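Local coordinates for hypothetical protein, GDSL-like Lipase/Acylhydrolase family protein (Bacteroides uniformis, PDB 4M8K) that is a putative GDSL-like lipase or acylhydrolase, probably hydrolysing ester bonds in a substrate that is not known, at residues C44-P49 with K53-T58; S145-F150 with D183-H188; R195-D200 with D215-E220. All blocks are in the same frame, centred on the assembly; numbering follows the deposited sequence.

Contact 1: residues C44-P49 with K53-T58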
# COMPACT_ATOMS: atom_id res chain seq x y z
N CYS A 44 7.66 10.39 -5.51
CA CYS A 44 8.48 9.20 -5.19
C CYS A 44 9.54 9.49 -4.12
O CYS A 44 9.96 10.61 -3.96
CB CYS A 44 9.16 8.75 -6.46
SG CYS A 44 8.02 8.06 -7.69
N TRP A 45 10.00 8.45 -3.44
CA TRP A 45 11.03 8.55 -2.44
C TRP A 45 12.34 7.94 -2.94
O TRP A 45 13.38 8.46 -2.64
CB TRP A 45 10.56 7.83 -1.17
CG TRP A 45 11.31 8.21 0.09
CD1 TRP A 45 10.98 9.18 0.95
CD2 TRP A 45 12.46 7.55 0.64
NE1 TRP A 45 11.86 9.19 1.99
CE2 TRP A 45 12.75 8.17 1.84
CE3 TRP A 45 13.25 6.45 0.24
CZ2 TRP A 45 13.85 7.80 2.62
CZ3 TRP A 45 14.27 6.05 1.02
CH2 TRP A 45 14.61 6.74 2.19
N TYR A 46 12.25 6.87 -3.71
CA TYR A 46 13.43 6.18 -4.25
C TYR A 46 13.75 6.57 -5.70
O TYR A 46 12.87 6.70 -6.51
CB TYR A 46 13.22 4.68 -4.20
CG TYR A 46 13.04 4.08 -2.81
CD1 TYR A 46 14.14 3.66 -2.08
CD2 TYR A 46 11.77 3.91 -2.23
CE1 TYR A 46 14.00 3.12 -0.80
CE2 TYR A 46 11.63 3.35 -0.96
CZ TYR A 46 12.73 2.95 -0.26
OH TYR A 46 12.61 2.37 0.99
N GLY A 47 15.03 6.67 -6.01
CA GLY A 47 15.47 6.92 -7.38
C GLY A 47 15.22 8.31 -7.94
O GLY A 47 15.25 8.47 -9.16
N VAL A 48 15.02 9.31 -7.08
CA VAL A 48 14.64 10.64 -7.54
C VAL A 48 15.94 11.46 -7.79
O VAL A 48 16.67 11.75 -6.87
CB VAL A 48 13.77 11.39 -6.54
CG1 VAL A 48 13.45 12.79 -7.03
CG2 VAL A 48 12.45 10.64 -6.25
N PRO A 49 16.19 11.86 -9.03
CA PRO A 49 17.42 12.65 -9.30
C PRO A 49 17.52 13.92 -8.44
O PRO A 49 16.54 14.67 -8.34
CB PRO A 49 17.28 13.02 -10.76
CG PRO A 49 16.32 12.04 -11.33
CD PRO A 49 15.39 11.64 -10.23
N LYS A 53 18.85 9.95 -0.84
CA LYS A 53 18.46 9.53 0.49
C LYS A 53 19.62 8.77 1.15
O LYS A 53 20.47 8.26 0.45
CB LYS A 53 17.23 8.63 0.39
CG LYS A 53 16.00 9.25 -0.29
CD LYS A 53 15.46 10.45 0.51
CE LYS A 53 14.15 11.00 -0.03
NZ LYS A 53 14.21 11.09 -1.51
N GLU A 54 19.72 8.75 2.48
CA GLU A 54 20.73 7.90 3.16
C GLU A 54 20.07 6.56 3.37
O GLU A 54 19.58 6.24 4.44
CB GLU A 54 21.22 8.55 4.47
CG GLU A 54 21.80 9.94 4.18
CD GLU A 54 23.00 9.86 3.23
OE1 GLU A 54 23.99 9.18 3.58
OE2 GLU A 54 22.97 10.46 2.12
N ASN A 55 20.02 5.81 2.27
CA ASN A 55 19.32 4.57 2.15
C ASN A 55 19.91 3.89 0.91
O ASN A 55 20.16 4.55 -0.12
CB ASN A 55 17.80 4.81 2.00
CG ASN A 55 16.99 3.52 1.76
OD1 ASN A 55 17.19 2.82 0.75
ND2 ASN A 55 16.04 3.22 2.67
N ASP A 56 20.15 2.60 1.01
CA ASP A 56 21.00 1.93 0.03
C ASP A 56 20.26 1.39 -1.16
O ASP A 56 20.87 0.75 -2.02
CB ASP A 56 21.79 0.81 0.69
CG ASP A 56 20.91 -0.30 1.24
OD1 ASP A 56 19.67 -0.24 1.14
OD2 ASP A 56 21.49 -1.22 1.89
N VAL A 57 18.94 1.62 -1.25
CA VAL A 57 18.20 1.21 -2.44
C VAL A 57 18.44 2.18 -3.59
O VAL A 57 18.04 3.31 -3.49
CB VAL A 57 16.68 1.09 -2.17
CG1 VAL A 57 15.94 0.84 -3.43
CG2 VAL A 57 16.44 -0.02 -1.19
N THR A 58 19.16 1.75 -4.65
CA THR A 58 19.46 2.62 -5.80
C THR A 58 18.82 2.17 -7.16
O THR A 58 18.83 2.90 -8.13
CB THR A 58 20.99 2.77 -5.99
OG1 THR A 58 21.58 1.53 -6.41
CG2 THR A 58 21.70 3.15 -4.69
O HOH W 1 12.00 12.19 -2.68
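Trp45 and Lys53 meet in the long loop that joins strand 22-27 to helix 64-71 of this GDSL-like hydrolase. The loop doubles back on itself, and an Asx turn shapes its second limb: Asn55 OD1 accepts from Val57 N at 2.9 Å. The tight part lies deeper, around Tyr46. Val57 CG1 comes to 3.6 Å from Tyr46 CD1. Asn55 OD1 sits at the edge of the Tyr46 ring, near its plane, with the amide turned 77° from the ring. The CE3 corner of Trp45 lies over the centre of one face of Tyr46. The hydroxyl of Tyr46 and the ND2 of Asn55 both hydrogen-bond Pro206 O, and helix 208-222 covers this side through Met211. Toward the outside the packing changes character. Here the aliphatic chain of Lys53 lies over one face of the Trp45 indole. It bends at chi2 (-64°) and again at chi4 (-44°), and this second bend brings NZ over the five-membered ring. Its CE makes a CH-pi contact 3.6 Å from the centroid of that ring. NZ stands 4.4 Å from the same centroid, almost on the ring normal, in a cation-pi contact. The indole also stacks on His205, and an acetate ion lies close to it, probably from the crystallisation liquor. The ammonium is held by polar atoms as well, Glu51 O among them. Water 1 accepts from Lys53 NZ at 2.7 Å and donates to Cys44 O. Lys53 NZ itself donates to Trp45 O at 3.0 Å, meeting a lone pair within the plane of the C=O.

Contact 2: residues S145-F150 with D183-H188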
# COMPACT_ATOMS: atom_id res chain seq x y z
N SER A 145 -10.66 10.90 9.36
CA SER A 145 -10.17 10.03 10.40
C SER A 145 -9.73 8.64 9.84
O SER A 145 -10.23 8.17 8.80
CB SER A 145 -11.25 9.83 11.48
OG SER A 145 -11.41 11.04 12.21
N PHE A 146 -8.81 8.00 10.54
CA PHE A 146 -8.23 6.77 10.01
C PHE A 146 -9.18 5.56 9.89
O PHE A 146 -9.25 4.87 8.82
CB PHE A 146 -7.03 6.34 10.83
CG PHE A 146 -6.32 5.16 10.23
CD1 PHE A 146 -5.50 5.35 9.09
CD2 PHE A 146 -6.53 3.88 10.69
CE1 PHE A 146 -4.93 4.29 8.47
CE2 PHE A 146 -5.87 2.81 10.08
CZ PHE A 146 -5.09 3.02 8.96
N ARG A 147 -9.88 5.24 10.96
CA ARG A 147 -10.75 4.07 10.89
C ARG A 147 -11.86 4.19 9.83
O ARG A 147 -12.00 3.27 9.03
CB ARG A 147 -11.33 3.73 12.24
CG ARG A 147 -10.27 3.18 13.19
CD ARG A 147 -10.81 3.15 14.61
NE ARG A 147 -9.84 2.64 15.59
CZ ARG A 147 -9.98 2.76 16.90
NH1 ARG A 147 -11.03 3.42 17.40
NH2 ARG A 147 -9.08 2.25 17.74
N PRO A 148 -12.64 5.31 9.82
CA PRO A 148 -13.61 5.38 8.72
C PRO A 148 -12.96 5.30 7.32
O PRO A 148 -13.48 4.62 6.45
CB PRO A 148 -14.28 6.73 8.94
CG PRO A 148 -14.04 7.08 10.39
CD PRO A 148 -12.73 6.45 10.74
N ALA A 149 -11.82 5.99 7.12
CA ALA A 149 -11.12 5.97 5.82
C ALA A 149 -10.66 4.58 5.36
O ALA A 149 -10.89 4.22 4.22
CB ALA A 149 -9.96 6.93 5.83
N PHE A 150 -10.09 3.78 6.27
CA PHE A 150 -9.62 2.44 5.96
C PHE A 150 -10.77 1.50 5.76
O PHE A 150 -10.74 0.65 4.88
CB PHE A 150 -8.67 1.92 7.07
CG PHE A 150 -7.92 0.71 6.66
CD1 PHE A 150 -6.83 0.77 5.80
CD2 PHE A 150 -8.32 -0.54 7.14
CE1 PHE A 150 -6.19 -0.39 5.38
CE2 PHE A 150 -7.64 -1.70 6.76
CZ PHE A 150 -6.58 -1.62 5.88
N ASP A 183 -5.93 -4.33 11.34
CA ASP A 183 -6.13 -5.77 11.46
C ASP A 183 -7.59 -6.07 11.68
O ASP A 183 -8.14 -6.98 11.08
CB ASP A 183 -5.28 -6.35 12.57
CG ASP A 183 -5.10 -7.85 12.42
OD1 ASP A 183 -4.68 -8.33 11.38
OD2 ASP A 183 -5.40 -8.57 13.33
N GLU A 184 -8.22 -5.30 12.55
CA GLU A 184 -9.65 -5.44 12.83
C GLU A 184 -10.53 -5.19 11.58
O GLU A 184 -11.49 -5.91 11.29
CB GLU A 184 -10.06 -4.47 13.93
CG GLU A 184 -11.58 -4.35 14.13
CD GLU A 184 -12.25 -5.66 14.53
OE1 GLU A 184 -11.57 -6.69 14.75
OE2 GLU A 184 -13.48 -5.67 14.66
N ILE A 185 -10.21 -4.12 10.86
CA ILE A 185 -10.96 -3.77 9.67
C ILE A 185 -10.72 -4.77 8.53
O ILE A 185 -11.71 -5.16 7.86
CB ILE A 185 -10.67 -2.29 9.22
CG1 ILE A 185 -11.11 -1.32 10.30
CG2 ILE A 185 -11.40 -1.96 7.93
CD1 ILE A 185 -10.58 0.08 10.15
N CYS A 186 -9.47 -5.23 8.31
CA CYS A 186 -9.22 -6.34 7.40
C CYS A 186 -10.06 -7.56 7.76
O CYS A 186 -10.68 -8.17 6.88
CB CYS A 186 -7.78 -6.75 7.43
SG CYS A 186 -6.71 -5.56 6.56
N ARG A 187 -10.11 -7.89 9.03
CA ARG A 187 -10.96 -9.04 9.48
C ARG A 187 -12.46 -8.80 9.16
O ARG A 187 -13.16 -9.71 8.67
CB ARG A 187 -10.72 -9.33 10.97
CG ARG A 187 -11.58 -10.52 11.51
CD ARG A 187 -12.21 -10.33 12.91
NE ARG A 187 -12.96 -9.06 13.06
CZ ARG A 187 -14.22 -8.86 12.64
NH1 ARG A 187 -14.91 -9.84 12.08
NH2 ARG A 187 -14.80 -7.68 12.80
N HIS A 188 -12.95 -7.59 9.40
CA HIS A 188 -14.33 -7.29 9.06
C HIS A 188 -14.60 -7.61 7.59
O HIS A 188 -15.55 -8.25 7.27
CB HIS A 188 -14.66 -5.81 9.33
CG HIS A 188 -16.08 -5.43 9.00
ND1 HIS A 188 -17.12 -5.53 9.91
CD2 HIS A 188 -16.65 -4.99 7.85
CE1 HIS A 188 -18.26 -5.17 9.34
NE2 HIS A 188 -18.00 -4.84 8.08
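A chi1 of -167° swings the Phe150 ring out from helix 146-160 toward Ile185, its CG anti to the backbone N. On helix 176-189, Ile185 has CG1 anti to its carbonyl carbon (chi1 -62°) and is extended at chi2. This carries CD1 forward to the backbone of the other helix, while CG2 stays beside the Phe150 ring. CG2 of Ile185 comes to 3.5 Å from Phe150 CD2. The approach is oblique to the ring, although CB of Ile185 lies at the ring edge, 3.6 Å from Phe150 CD2. Ile185 CD1 reaches Arg147 O at 3.7 Å. The branched side chain thus touches both the aromatic ring and the helix backbone one turn before it. Cys186 completes the set. Its SG lies in the plane of the Phe150 ring, 4.0 Å from both CE2 and CZ, a sulfur-aromatic contact made at the edge. Strand 165-170 follows the first helix and precedes the second, in an alpha/beta fold with a central parallel sheet. The short helix segments run in roughly the same direction, at an angle of 31°, with axes 10.5 Å apart at closest approach. Asn168 of strand 165-170 touches both Phe150 and Cys186, and Met182 packs on Phe150 from the same helix as Ile185. Arg147 gives only its CB and backbone to the apolar contact. Its NE hydrogen-bonds Ser181 OG. Away from the apolar patch, Arg187 grips the carboxylate of Glu184 side-on, one turn back on the same helix, with NH2 3.0 Å from OE2.

Contact 3: residues R195-D200 with D215-E220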
# COMPACT_ATOMS: atom_id res chain seq x y z
N ARG A 195 1.21 -8.91 8.18
CA ARG A 195 1.82 -8.12 9.25
C ARG A 195 3.34 -8.21 9.18
O ARG A 195 3.94 -9.16 9.63
CB ARG A 195 1.26 -8.54 10.59
CG ARG A 195 -0.21 -8.17 10.67
CD ARG A 195 -0.91 -8.55 11.98
NE ARG A 195 -0.89 -9.99 12.20
CZ ARG A 195 -1.69 -10.87 11.58
NH1 ARG A 195 -2.61 -10.49 10.69
NH2 ARG A 195 -1.58 -12.16 11.87
N LEU A 196 3.96 -7.21 8.57
CA LEU A 196 5.38 -7.27 8.38
C LEU A 196 6.14 -7.25 9.72
O LEU A 196 5.68 -6.64 10.68
CB LEU A 196 5.84 -6.12 7.55
CG LEU A 196 5.21 -6.04 6.17
CD1 LEU A 196 5.71 -4.76 5.49
CD2 LEU A 196 5.55 -7.25 5.38
N HIS A 197 7.28 -7.94 9.77
CA HIS A 197 8.11 -7.92 10.96
C HIS A 197 9.59 -7.90 10.55
O HIS A 197 9.95 -8.43 9.52
CB HIS A 197 7.81 -9.15 11.82
CG HIS A 197 8.03 -10.44 11.09
ND1 HIS A 197 9.23 -11.13 11.11
CD2 HIS A 197 7.18 -11.18 10.33
CE1 HIS A 197 9.11 -12.22 10.37
NE2 HIS A 197 7.89 -12.26 9.88
N ASP A 198 10.44 -7.34 11.39
CA ASP A 198 11.89 -7.41 11.18
C ASP A 198 12.27 -6.87 9.81
O ASP A 198 13.00 -7.50 9.05
CB ASP A 198 12.35 -8.85 11.38
CG ASP A 198 11.95 -9.36 12.75
OD1 ASP A 198 12.39 -8.73 13.73
OD2 ASP A 198 11.18 -10.33 12.84
N ILE A 199 11.76 -5.69 9.52
CA ILE A 199 12.07 -5.00 8.28
C ILE A 199 13.20 -3.97 8.50
O ILE A 199 13.00 -2.97 9.17
CB ILE A 199 10.79 -4.31 7.74
CG1 ILE A 199 9.62 -5.30 7.60
CG2 ILE A 199 11.05 -3.68 6.42
CD1 ILE A 199 9.91 -6.53 6.74
N ASP A 200 14.35 -4.21 7.89
CA ASP A 200 15.47 -3.32 8.00
C ASP A 200 15.15 -2.02 7.31
O ASP A 200 14.73 -2.01 6.15
CB ASP A 200 16.73 -3.95 7.40
CG ASP A 200 17.97 -3.16 7.69
OD1 ASP A 200 18.42 -3.16 8.87
OD2 ASP A 200 18.51 -2.51 6.74
N ASP A 215 9.20 -8.51 0.33
CA ASP A 215 8.97 -9.48 -0.79
C ASP A 215 8.69 -10.85 -0.24
O ASP A 215 7.63 -11.43 -0.50
CB ASP A 215 10.19 -9.43 -1.74
CG ASP A 215 10.25 -10.58 -2.77
OD1 ASP A 215 9.23 -11.17 -3.13
OD2 ASP A 215 11.39 -10.88 -3.15
N ALA A 216 9.60 -11.37 0.60
CA ALA A 216 9.47 -12.72 1.09
C ALA A 216 8.23 -12.88 1.95
O ALA A 216 7.52 -13.86 1.79
CB ALA A 216 10.72 -13.19 1.86
N GLN A 217 7.96 -11.92 2.83
CA GLN A 217 6.81 -12.02 3.71
C GLN A 217 5.47 -11.89 2.97
O GLN A 217 4.51 -12.55 3.34
CB GLN A 217 6.91 -10.99 4.85
CG GLN A 217 7.90 -11.43 5.90
CD GLN A 217 8.18 -10.38 6.94
OE1 GLN A 217 7.27 -9.70 7.44
NE2 GLN A 217 9.46 -10.24 7.29
N VAL A 218 5.39 -11.01 1.97
CA VAL A 218 4.19 -10.94 1.12
C VAL A 218 3.96 -12.31 0.43
O VAL A 218 2.85 -12.85 0.44
CB VAL A 218 4.26 -9.75 0.12
CG1 VAL A 218 3.12 -9.81 -0.88
CG2 VAL A 218 4.22 -8.42 0.87
N TRP A 219 5.03 -12.90 -0.09
CA TRP A 219 4.91 -14.18 -0.81
C TRP A 219 4.49 -15.31 0.14
O TRP A 219 3.62 -16.09 -0.23
CB TRP A 219 6.22 -14.53 -1.56
CG TRP A 219 6.19 -15.86 -2.30
CD1 TRP A 219 6.97 -16.96 -2.05
CD2 TRP A 219 5.31 -16.24 -3.37
NE1 TRP A 219 6.63 -17.98 -2.89
CE2 TRP A 219 5.64 -17.57 -3.72
CE3 TRP A 219 4.30 -15.59 -4.07
CZ2 TRP A 219 5.00 -18.24 -4.75
CZ3 TRP A 219 3.66 -16.26 -5.08
CH2 TRP A 219 4.00 -17.57 -5.40
N GLU A 220 4.98 -15.32 1.37
CA GLU A 220 4.47 -16.26 2.38
C GLU A 220 2.95 -16.26 2.46
O GLU A 220 2.34 -17.31 2.60
CB GLU A 220 5.05 -15.96 3.78
CG GLU A 220 6.51 -16.35 4.03
CD GLU A 220 7.07 -15.75 5.34
OE1 GLU A 220 6.27 -15.55 6.27
OE2 GLU A 220 8.30 -15.45 5.45
O HOH W 2 4.85 -10.98 7.73
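The turn that follows strand 192-195, an edge strand of the parallel sheet within this chain, is fastened to helix 208-222 by one glutamine, Gln217. Its amide hydrogen-bonds both the N-H and the carbonyl of His197, much as a neighbouring strand would. His197 N donates to Gln217 OE1 at 2.9 Å, using a lone pair that lies in the plane of the amide carbonyl. Gln217 NE2 donates to His197 O, also at 2.9 Å, and this bond is nearly straight at 169°. With CG anti to its carbonyl carbon and the chain extended beyond CG, the glutamine reaches from the helix to the turn.

The imidazole of His197 folds back over the same amide. Its CG sits between the backbone N and the carbonyl carbon (chi1 58°), a torsion that turns the ring back over the amide; the two planes are 15° apart. NE2 of Gln217 lies over the centre of one ring face. At the ring's edge His197 ND1 donates to Asp198 OD2 at 2.7 Å, which helps fix the rotation of the ring. On the inner side, CD2 of Leu196 is 3.6 Å from Gln217 OE1, and CD1 of Ile199 is 3.8 Å from Gln217 NE2. Both leucine and isoleucine also pack on Ile214 of the helix.

An alanine in place of Gln217 would probably leave the N-H and carbonyl of His197 without their partners and take away the flat surface under its ring. Water 2 donates to Gln217 OE1 and to Arg195 O. Gln217 OE1 accepts two bonds, from a backbone N-H and this water, while its NE2 donates to a carbonyl. These bonds probably fix which end of the amide faces which group and hold it flat.

How the contacts relate
Contact 2 is the apolar one. It joins two helices through buried side chains, with its ion pair kept within one helix. Contact 3 is mostly buried but polar, with His197 on its exposed side, and ties a turn to helix 208-222 by amide-to-backbone bonds. Contact 1 is partly buried and lies far from the chain's centre, where a cation-pi pair and a water take part. Contacts 1 and 3 share helix 208-222: it covers the inner side of contact 1 and supplies one segment of contact 3. Contacts 2 and 3 touch through a salt bridge, Asp183 OD1 to Arg195 NH1. Contacts 1 and 2 lie on opposite sides of the chain's centre, with centres about 30 Å apart.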